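Local coordinates for protein L-iditol 2-dehydrogenase (Clostridium scindens, PDB 4OH1) that probably acts as a zinc-dependent, NAD+-linked polyol (L-iditol 2-) dehydrogenase of the zinc-containing alcohol dehydrogenase family, at residues G78-V83 / Q96-N101. Sequence-based numbering, arbitrary orientation.
Sequences GVIDKV and QKVVAN
I80 and V98 carry the apolar side of a short antiparallel pairing, their side chains crossing at about a right angle with I80 CG1 3.8 Å from V98 CG1. The ladder has three backbone hydrogen bonds: G78 and V98 form a hydrogen-bonded pair, N to O in both directions (G78 N to V98 O 3.0 Å), and I80 N reaches Q96 O at 2.9 Å, N-H...O angle 168°. Between them V79 faces K97 in a non-hydrogen-bonded pair, where CA-H...O contacts run from V79 CA to Q96 O and from K97 CA to G78 O. In I80, CG1 stands anti to the carbonyl carbon (chi1 -63°), which sets it beside Q96 O and against V98 while the CD1 methyl rests against Q96 OE1 in van der Waals contact, 3.7 Å away. The Q96 side chain runs alongside that of I80, pointing the same way; its amide is held elsewhere, OE1 by K93 N and NE2 by G91 O. V79 and K97 share the other face of the sheet, V79 CG2 lying 4.2 Å from K97 CG, and the extended K97 chain carries NZ to the carbonyls of A148 and D146. The axes of segments 78-83 and 97-100 diverge by 100° and pass 4.7 Å apart at their closest; between these segments the last bond is I80 N to Q96 O, and a classic beta bulge at D81 and K82 faces R37. This pairing belongs to the GroES-like domain of the zinc dehydrogenases: strand 75-83 lies between strands 35-44 and 97-100, strand 97-100 pairs onward with 141-143, I36 packs on I80, I38 and I141 on V98, and helix 305-311 meets V99 through I309.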
ATOM      1  N   GLY A  78      16.231  27.296  15.183  1.00 37.40           N
ATOM      2  CA  GLY A  78      17.209  28.035  15.926  1.00 39.43           C
ATOM      3  C   GLY A  78      18.290  27.124  16.444  1.00 43.98           C
ATOM      4  O   GLY A  78      18.607  26.120  15.819  1.00 38.66           O
ATOM      5  N   VAL A  79      18.850  27.489  17.604  1.00 44.85           N
ATOM      6  CA  VAL A  79      20.020  26.803  18.166  1.00 40.81           C
ATOM      7  C   VAL A  79      19.693  26.439  19.625  1.00 39.65           C
ATOM      8  O   VAL A  79      19.069  27.211  20.343  1.00 39.32           O
ATOM      9  CB  VAL A  79      21.237  27.707  18.065  1.00 45.16           C
ATOM     10  CG1 VAL A  79      22.431  27.043  18.610  1.00 50.35           C
ATOM     11  CG2 VAL A  79      21.512  28.052  16.610  1.00 47.56           C
ATOM     12  N   ILE A  80      20.080  25.249  20.055  1.00 38.43           N
ATOM     13  CA  ILE A  80      19.902  24.846  21.422  1.00 38.74           C
ATOM     14  C   ILE A  80      20.714  25.776  22.356  1.00 42.52           C
ATOM     15  O   ILE A  80      21.896  26.007  22.144  1.00 38.83           O
ATOM     16  CB  ILE A  80      20.319  23.408  21.640  1.00 39.96           C
ATOM     17  CG1 ILE A  80      19.420  22.474  20.820  1.00 39.24           C
ATOM     18  CG2 ILE A  80      20.230  23.056  23.131  1.00 42.74           C
ATOM     19  CD1 ILE A  80      19.478  20.983  21.202  1.00 38.72           C
ATOM     20  N   ASP A  81      20.020  26.296  23.361  1.00 41.86           N
ATOM     21  CA  ASP A  81      20.548  27.245  24.317  1.00 43.38           C
ATOM     22  C   ASP A  81      20.778  26.602  25.690  1.00 43.92           C
ATOM     23  O   ASP A  81      21.666  27.009  26.400  1.00 44.78           O
ATOM     24  CB  ASP A  81      19.537  28.353  24.502  1.00 45.16           C
ATOM     25  CG  ASP A  81      20.037  29.444  25.391  1.00 49.69           C
ATOM     26  OD1 ASP A  81      21.003  30.112  24.970  1.00 55.20           O
ATOM     27  OD2 ASP A  81      19.455  29.654  26.482  1.00 47.04           O
ATOM     28  N   LYS A  82      19.988  25.601  26.056  1.00 41.27           N
ATOM     29  CA  LYS A  82      20.139  24.923  27.319  1.00 42.06           C
ATOM     30  C   LYS A  82      19.358  23.614  27.314  1.00 43.92           C
ATOM     31  O   LYS A  82      18.260  23.525  26.738  1.00 42.13           O
ATOM     32  CB  LYS A  82      19.595  25.796  28.420  1.00 48.21           C
ATOM     33  CG  LYS A  82      19.537  25.142  29.770  1.00 51.05           C
ATOM     34  CD  LYS A  82      19.357  26.177  30.863  1.00 56.96           C
ATOM     35  CE  LYS A  82      19.235  25.551  32.276  1.00 60.35           C
ATOM     36  NZ  LYS A  82      18.840  26.616  33.227  1.00 63.44           N
ATOM     37  N   VAL A  83      19.938  22.609  27.945  1.00 45.03           N
ATOM     38  CA  VAL A  83      19.486  21.226  27.873  1.00 46.82           C
ATOM     39  C   VAL A  83      19.273  20.669  29.309  1.00 47.17           C
ATOM     40  O   VAL A  83      20.153  20.749  30.125  1.00 47.76           O
ATOM     41  CB  VAL A  83      20.591  20.365  27.163  1.00 50.25           C
ATOM     42  CG1 VAL A  83      20.143  18.929  27.046  1.00 55.71           C
ATOM     43  CG2 VAL A  83      20.860  20.846  25.773  1.00 51.44           C
ATOM     44  N   GLN A  96      23.669  23.011  19.048  1.00 41.88           N
ATOM     45  CA  GLN A  96      23.092  22.268  17.902  1.00 40.93           C
ATOM     46  C   GLN A  96      22.005  23.079  17.232  1.00 38.31           C
ATOM     47  O   GLN A  96      21.134  23.584  17.898  1.00 38.11           O
ATOM     48  CB  GLN A  96      22.511  20.931  18.351  1.00 45.34           C
ATOM     49  CG  GLN A  96      23.601  19.926  18.704  1.00 46.97           C
ATOM     50  CD  GLN A  96      23.113  18.703  19.454  1.00 48.56           C
ATOM     51  OE1 GLN A  96      21.950  18.545  19.804  1.00 50.09           O
ATOM     52  NE2 GLN A  96      24.026  17.832  19.708  1.00 52.97           N
ATOM     53  N   LYS A  97      22.090  23.243  15.913  1.00 38.28           N
ATOM     54  CA  LYS A  97      20.979  23.750  15.121  1.00 36.45           C
ATOM     55  C   LYS A  97      19.801  22.748  15.102  1.00 37.12           C
ATOM     56  O   LYS A  97      20.015  21.551  14.863  1.00 36.65           O
ATOM     57  CB  LYS A  97      21.444  24.028  13.708  1.00 38.30           C
ATOM     58  CG  LYS A  97      22.419  25.216  13.615  1.00 42.52           C
ATOM     59  CD  LYS A  97      22.746  25.538  12.211  1.00 42.59           C
ATOM     60  CE  LYS A  97      23.663  26.718  12.127  1.00 43.67           C
ATOM     61  NZ  LYS A  97      24.006  26.868  10.691  1.00 44.13           N
ATOM     62  N   VAL A  98      18.572  23.258  15.305  1.00 34.66           N
ATOM     63  CA  VAL A  98      17.392  22.425  15.382  1.00 34.40           C
ATOM     64  C   VAL A  98      16.122  23.107  14.849  1.00 32.73           C
ATOM     65  O   VAL A  98      16.078  24.330  14.671  1.00 31.77           O
ATOM     66  CB  VAL A  98      17.115  22.022  16.832  1.00 35.73           C
ATOM     67  CG1 VAL A  98      18.272  21.209  17.416  1.00 38.79           C
ATOM     68  CG2 VAL A  98      16.861  23.265  17.704  1.00 36.27           C
ATOM     69  N   VAL A  99      15.089  22.287  14.651  1.00 28.97           N
ATOM     70  CA  VAL A  99      13.740  22.732  14.485  1.00 27.88           C
ATOM     71  C   VAL A  99      12.929  21.992  15.493  1.00 30.41           C
ATOM     72  O   VAL A  99      13.371  20.967  16.078  1.00 32.39           O
ATOM     73  CB  VAL A  99      13.180  22.515  13.101  1.00 29.10           C
ATOM     74  CG1 VAL A  99      13.955  23.324  12.082  1.00 30.03           C
ATOM     75  CG2 VAL A  99      13.180  21.029  12.718  1.00 29.47           C
ATOM     76  N   ALA A 100      11.762  22.538  15.740  1.00 30.32           N
ATOM     77  CA  ALA A 100      10.855  21.994  16.753  1.00 32.37           C
ATOM     78  C   ALA A 100       9.499  21.648  16.148  1.00 34.01           C
ATOM     79  O   ALA A 100       9.017  22.341  15.248  1.00 32.04           O
ATOM     80  CB  ALA A 100      10.657  23.024  17.848  1.00 34.61           C
ATOM     81  N   ASN A 101       8.915  20.572  16.655  1.00 33.59           N
ATOM     82  CA  ASN A 101       7.560  20.188  16.375  1.00 35.49           C
ATOM     83  C   ASN A 101       6.670  20.681  17.522  1.00 36.16           C
ATOM     84  O   ASN A 101       6.840  20.247  18.628  1.00 35.17           O
ATOM     85  CB  ASN A 101       7.507  18.668  16.249  1.00 34.44           C
ATOM     86  CG  ASN A 101       6.122  18.142  15.973  1.00 36.79           C
ATOM     87  OD1 ASN A 101       5.174  18.889  15.752  1.00 37.86           O
ATOM     88  ND2 ASN A 101       5.999  16.829  15.962  1.00 38.82           N
TER